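PDB 1WU4: xylanase Y from Bacillus halodurans, which hydrolyses short beta-1,4-linked xylo-oligosaccharides of three or more units, releasing xylose from the reducing end with inversion of anomeric configuration. Local coordinates for residues 259-264 against 303-308. The protein carries 1 engineered substitution. Residues are numbered along the deposited sequence; the frame is centred on the assembly and turned at random.
Sequences HFFSDS and YRRYKI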
ATOM      1  N   HIS A 259      11.500  -5.331 -13.865  1.00  9.18           N
ATOM      2  CA  HIS A 259      10.602  -6.414 -14.244  1.00  8.73           C
ATOM      3  C   HIS A 259       9.399  -6.540 -13.316  1.00  9.82           C
ATOM      4  O   HIS A 259       9.239  -5.751 -12.381  1.00  8.91           O
ATOM      5  CB  HIS A 259      11.394  -7.723 -14.279  1.00 11.17           C
ATOM      6  CG  HIS A 259      12.685  -7.612 -15.029  1.00 10.61           C
ATOM      7  ND1 HIS A 259      12.737  -7.323 -16.375  1.00 10.71           N
ATOM      8  CD2 HIS A 259      13.969  -7.687 -14.611  1.00 10.42           C
ATOM      9  CE1 HIS A 259      14.000  -7.220 -16.754  1.00  9.07           C
ATOM     10  NE2 HIS A 259      14.767  -7.436 -15.701  1.00  9.60           N
ATOM     11  N   PHE A 260       8.540  -7.516 -13.597  1.00  8.78           N
ATOM     12  CA  PHE A 260       7.359  -7.743 -12.774  1.00  9.17           C
ATOM     13  C   PHE A 260       7.770  -8.631 -11.613  1.00  8.64           C
ATOM     14  O   PHE A 260       7.995  -9.833 -11.780  1.00 10.04           O
ATOM     15  CB  PHE A 260       6.250  -8.429 -13.575  1.00  8.44           C
ATOM     16  CG  PHE A 260       4.951  -8.544 -12.825  1.00  8.57           C
ATOM     17  CD1 PHE A 260       4.165  -7.418 -12.597  1.00  8.67           C
ATOM     18  CD2 PHE A 260       4.523  -9.770 -12.328  1.00  9.08           C
ATOM     19  CE1 PHE A 260       2.972  -7.509 -11.887  1.00  8.45           C
ATOM     20  CE2 PHE A 260       3.330  -9.872 -11.614  1.00  9.36           C
ATOM     21  CZ  PHE A 260       2.553  -8.738 -11.395  1.00  8.05           C
ATOM     22  N   PHE A 261       7.887  -8.026 -10.437  1.00  9.14           N
ATOM     23  CA  PHE A 261       8.283  -8.760  -9.251  1.00  8.86           C
ATOM     24  C   PHE A 261       7.604  -8.180  -8.010  1.00  8.69           C
ATOM     25  O   PHE A 261       6.618  -7.451  -8.113  1.00 10.18           O
ATOM     26  CB  PHE A 261       9.812  -8.747  -9.106  1.00 12.10           C
ATOM     27  CG  PHE A 261      10.374  -9.985  -8.451  1.00  9.94           C
ATOM     28  CD1 PHE A 261      11.256  -9.880  -7.382  1.00 11.46           C
ATOM     29  CD2 PHE A 261      10.033 -11.258  -8.913  1.00 10.82           C
ATOM     30  CE1 PHE A 261      11.791 -11.019  -6.782  1.00 14.38           C
ATOM     31  CE2 PHE A 261      10.566 -12.403  -8.318  1.00 12.14           C
ATOM     32  CZ  PHE A 261      11.446 -12.281  -7.250  1.00 11.36           C
ATOM     33  N   SER A 262       8.153  -8.492  -6.842  1.00  9.83           N
ATOM     34  CA  SER A 262       7.589  -8.079  -5.558  1.00  9.70           C
ATOM     35  C   SER A 262       6.871  -6.734  -5.442  1.00  8.86           C
ATOM     36  O   SER A 262       5.717  -6.692  -5.026  1.00 10.74           O
ATOM     37  CB  SER A 262       8.670  -8.190  -4.486  1.00  9.75           C
ATOM     38  OG  SER A 262       9.252  -9.483  -4.531  1.00 11.50           O
ATOM     39  N   ASP A 263       7.541  -5.636  -5.779  1.00  8.70           N
ATOM     40  CA  ASP A 263       6.905  -4.318  -5.689  1.00  8.59           C
ATOM     41  C   ASP A 263       5.661  -4.231  -6.573  1.00  9.37           C
ATOM     42  O   ASP A 263       4.608  -3.748  -6.145  1.00  9.21           O
ATOM     43  CB  ASP A 263       7.874  -3.218  -6.141  1.00  9.83           C
ATOM     44  CG  ASP A 263       8.815  -2.760  -5.045  1.00  9.99           C
ATOM     45  OD1 ASP A 263       9.192  -3.577  -4.184  1.00 11.75           O
ATOM     46  OD2 ASP A 263       9.196  -1.569  -5.063  1.00 12.23           O
ATOM     47  N   SER A 264       5.814  -4.706  -7.807  1.00  7.90           N
ATOM     48  CA  SER A 264       4.782  -4.674  -8.842  1.00  8.64           C
ATOM     49  C   SER A 264       3.423  -5.247  -8.482  1.00  7.84           C
ATOM     50  O   SER A 264       2.400  -4.778  -8.978  1.00  9.01           O
ATOM     51  CB  SER A 264       5.266  -5.423 -10.089  1.00  9.08           C
ATOM     52  OG  SER A 264       6.576  -5.048 -10.462  1.00  9.93           O
ATOM     53  N   TYR A 303       4.774 -19.567 -10.486  1.00 12.21           N
ATOM     54  CA  TYR A 303       4.906 -18.126 -10.708  1.00 11.09           C
ATOM     55  C   TYR A 303       6.383 -17.737 -10.699  1.00 11.62           C
ATOM     56  O   TYR A 303       7.138 -18.145  -9.815  1.00 11.30           O
ATOM     57  CB  TYR A 303       4.189 -17.319  -9.622  1.00 11.43           C
ATOM     58  CG  TYR A 303       2.674 -17.373  -9.622  1.00 11.44           C
ATOM     59  CD1 TYR A 303       1.951 -17.833 -10.726  1.00 11.59           C
ATOM     60  CD2 TYR A 303       1.962 -16.906  -8.521  1.00 11.40           C
ATOM     61  CE1 TYR A 303       0.548 -17.815 -10.724  1.00 11.40           C
ATOM     62  CE2 TYR A 303       0.581 -16.883  -8.509  1.00 10.80           C
ATOM     63  CZ  TYR A 303      -0.126 -17.334  -9.607  1.00  9.70           C
ATOM     64  OH  TYR A 303      -1.500 -17.277  -9.564  1.00 12.83           O
ATOM     65  N   ARG A 304       6.785 -16.933 -11.676  1.00 10.87           N
ATOM     66  CA  ARG A 304       8.172 -16.494 -11.800  1.00 11.50           C
ATOM     67  C   ARG A 304       8.271 -14.982 -11.781  1.00 10.03           C
ATOM     68  O   ARG A 304       7.292 -14.275 -11.549  1.00 10.54           O
ATOM     69  CB  ARG A 304       8.756 -16.925 -13.150  1.00 13.53           C
ATOM     70  CG  ARG A 304       8.428 -18.324 -13.614  1.00 12.17           C
ATOM     71  CD  ARG A 304       9.132 -19.363 -12.776  1.00 13.38           C
ATOM     72  NE  ARG A 304       8.943 -20.698 -13.334  1.00 15.32           N
ATOM     73  CZ  ARG A 304       9.558 -21.149 -14.425  1.00 16.86           C
ATOM     74  NH1 ARG A 304      10.413 -20.374 -15.083  1.00 17.91           N
ATOM     75  NH2 ARG A 304       9.311 -22.376 -14.865  1.00 19.81           N
ATOM     76  N   ARG A 305       9.491 -14.512 -12.011  1.00 13.06           N
ATOM     77  CA  ARG A 305       9.754 -13.098 -12.181  1.00 10.68           C
ATOM     78  C   ARG A 305       9.539 -13.064 -13.697  1.00  9.91           C
ATOM     79  O   ARG A 305       9.961 -13.990 -14.398  1.00 10.91           O
ATOM     80  CB  ARG A 305      11.215 -12.751 -11.873  1.00 10.71           C
ATOM     81  CG  ARG A 305      11.582 -11.296 -12.193  1.00 10.98           C
ATOM     82  CD  ARG A 305      13.088 -11.066 -12.207  1.00  9.36           C
ATOM     83  NE  ARG A 305      13.710 -11.245 -10.898  1.00  9.59           N
ATOM     84  CZ  ARG A 305      13.774 -10.311  -9.954  1.00 10.67           C
ATOM     85  NH1 ARG A 305      13.251  -9.109 -10.157  1.00 13.09           N
ATOM     86  NH2 ARG A 305      14.381 -10.575  -8.806  1.00 11.20           N
ATOM     87  N   TYR A 306       8.871 -12.038 -14.205  1.00 11.20           N
ATOM     88  CA  TYR A 306       8.631 -11.940 -15.645  1.00  9.99           C
ATOM     89  C   TYR A 306       9.044 -10.573 -16.150  1.00 10.42           C
ATOM     90  O   TYR A 306       8.953  -9.585 -15.418  1.00  9.96           O
ATOM     91  CB  TYR A 306       7.141 -12.089 -15.974  1.00  9.51           C
ATOM     92  CG  TYR A 306       6.473 -13.338 -15.460  1.00 10.36           C
ATOM     93  CD1 TYR A 306       6.509 -14.527 -16.189  1.00 11.60           C
ATOM     94  CD2 TYR A 306       5.809 -13.334 -14.236  1.00 11.48           C
ATOM     95  CE1 TYR A 306       5.898 -15.682 -15.707  1.00 12.20           C
ATOM     96  CE2 TYR A 306       5.201 -14.478 -13.746  1.00 11.98           C
ATOM     97  CZ  TYR A 306       5.248 -15.647 -14.482  1.00 11.10           C
ATOM     98  OH  TYR A 306       4.657 -16.779 -13.973  1.00 13.80           O
ATOM     99  N   LYS A 307       9.508 -10.511 -17.394  1.00 11.16           N
ATOM    100  CA  LYS A 307       9.807  -9.214 -17.984  1.00 10.16           C
ATOM    101  C   LYS A 307       8.373  -8.707 -18.144  1.00 10.85           C
ATOM    102  O   LYS A 307       7.438  -9.514 -18.180  1.00 11.36           O
ATOM    103  CB  LYS A 307      10.489  -9.374 -19.345  1.00 13.74           C
ATOM    104  CG  LYS A 307      11.828 -10.089 -19.259  1.00 15.08           C
ATOM    105  CD  LYS A 307      12.560 -10.128 -20.594  1.00 22.89           C
ATOM    106  CE  LYS A 307      13.214  -8.800 -20.914  1.00 26.62           C
ATOM    107  NZ  LYS A 307      14.061  -8.898 -22.137  1.00 27.22           N
ATOM    108  N   ILE A 308       8.165  -7.403 -18.237  1.00 11.14           N
ATOM    109  CA  ILE A 308       6.789  -6.942 -18.332  1.00 11.26           C
ATOM    110  C   ILE A 308       6.053  -7.412 -19.579  1.00 10.82           C
ATOM    111  O   ILE A 308       4.827  -7.393 -19.611  1.00 11.06           O
ATOM    112  CB  ILE A 308       6.672  -5.400 -18.192  1.00  9.91           C
ATOM    113  CG1 ILE A 308       7.420  -4.687 -19.317  1.00 11.11           C
ATOM    114  CG2 ILE A 308       7.211  -4.976 -16.824  1.00 11.25           C
ATOM    115  CD1 ILE A 308       7.157  -3.190 -19.346  1.00 12.70           C
TER
HETATM  116  O   HOH W   1      10.660  -6.048 -17.819  1.00 10.99           O
HETATM  117  O   HOH W   2       6.715 -11.945 -10.399  1.00 10.81           O
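The guanidinium of Arg305 lies flat over one face of the Phe261 ring, CZ 3.6 Å from the ring centroid and the planes 23° apart, a cation-pi stack. Phe261 offers a flat apolar face for a cation; arginine suits because its CB also packs on the ring, 3.5 Å from Phe261 CD2, before the chain bends at chi3 (-66°) and brings its flat end back over it, while Glu315 takes NE in a salt bridge. Trading Phe261 for an alanine would probably cost the guanidinium its stacking partner and leave a gap beside the Arg305 chain, though Glu315 would still hold NE. Phe260 and Tyr306 form a single antiparallel hydrogen-bonded pair: Phe260 N gives a nearly straight bond to Tyr306 O (2.8 Å); the return bond is weak. Their buried rings are large enough to meet across the pair, Phe260 CD2 at the edge of Tyr306. His259 CB still packs on Tyr306 O (3.3 Å), but beyond it the ring and Lys307 run loosely alongside, and polar ND1 suits this partly exposed side, sharing a water with Ile308 N. In this (alpha/alpha)6 barrel, loop 259-264, which runs into helix 265-278 and carries the probable proton acceptor Asp263, leans on strand 304-306; Phe260 reaches Leu323 of helix 320-329.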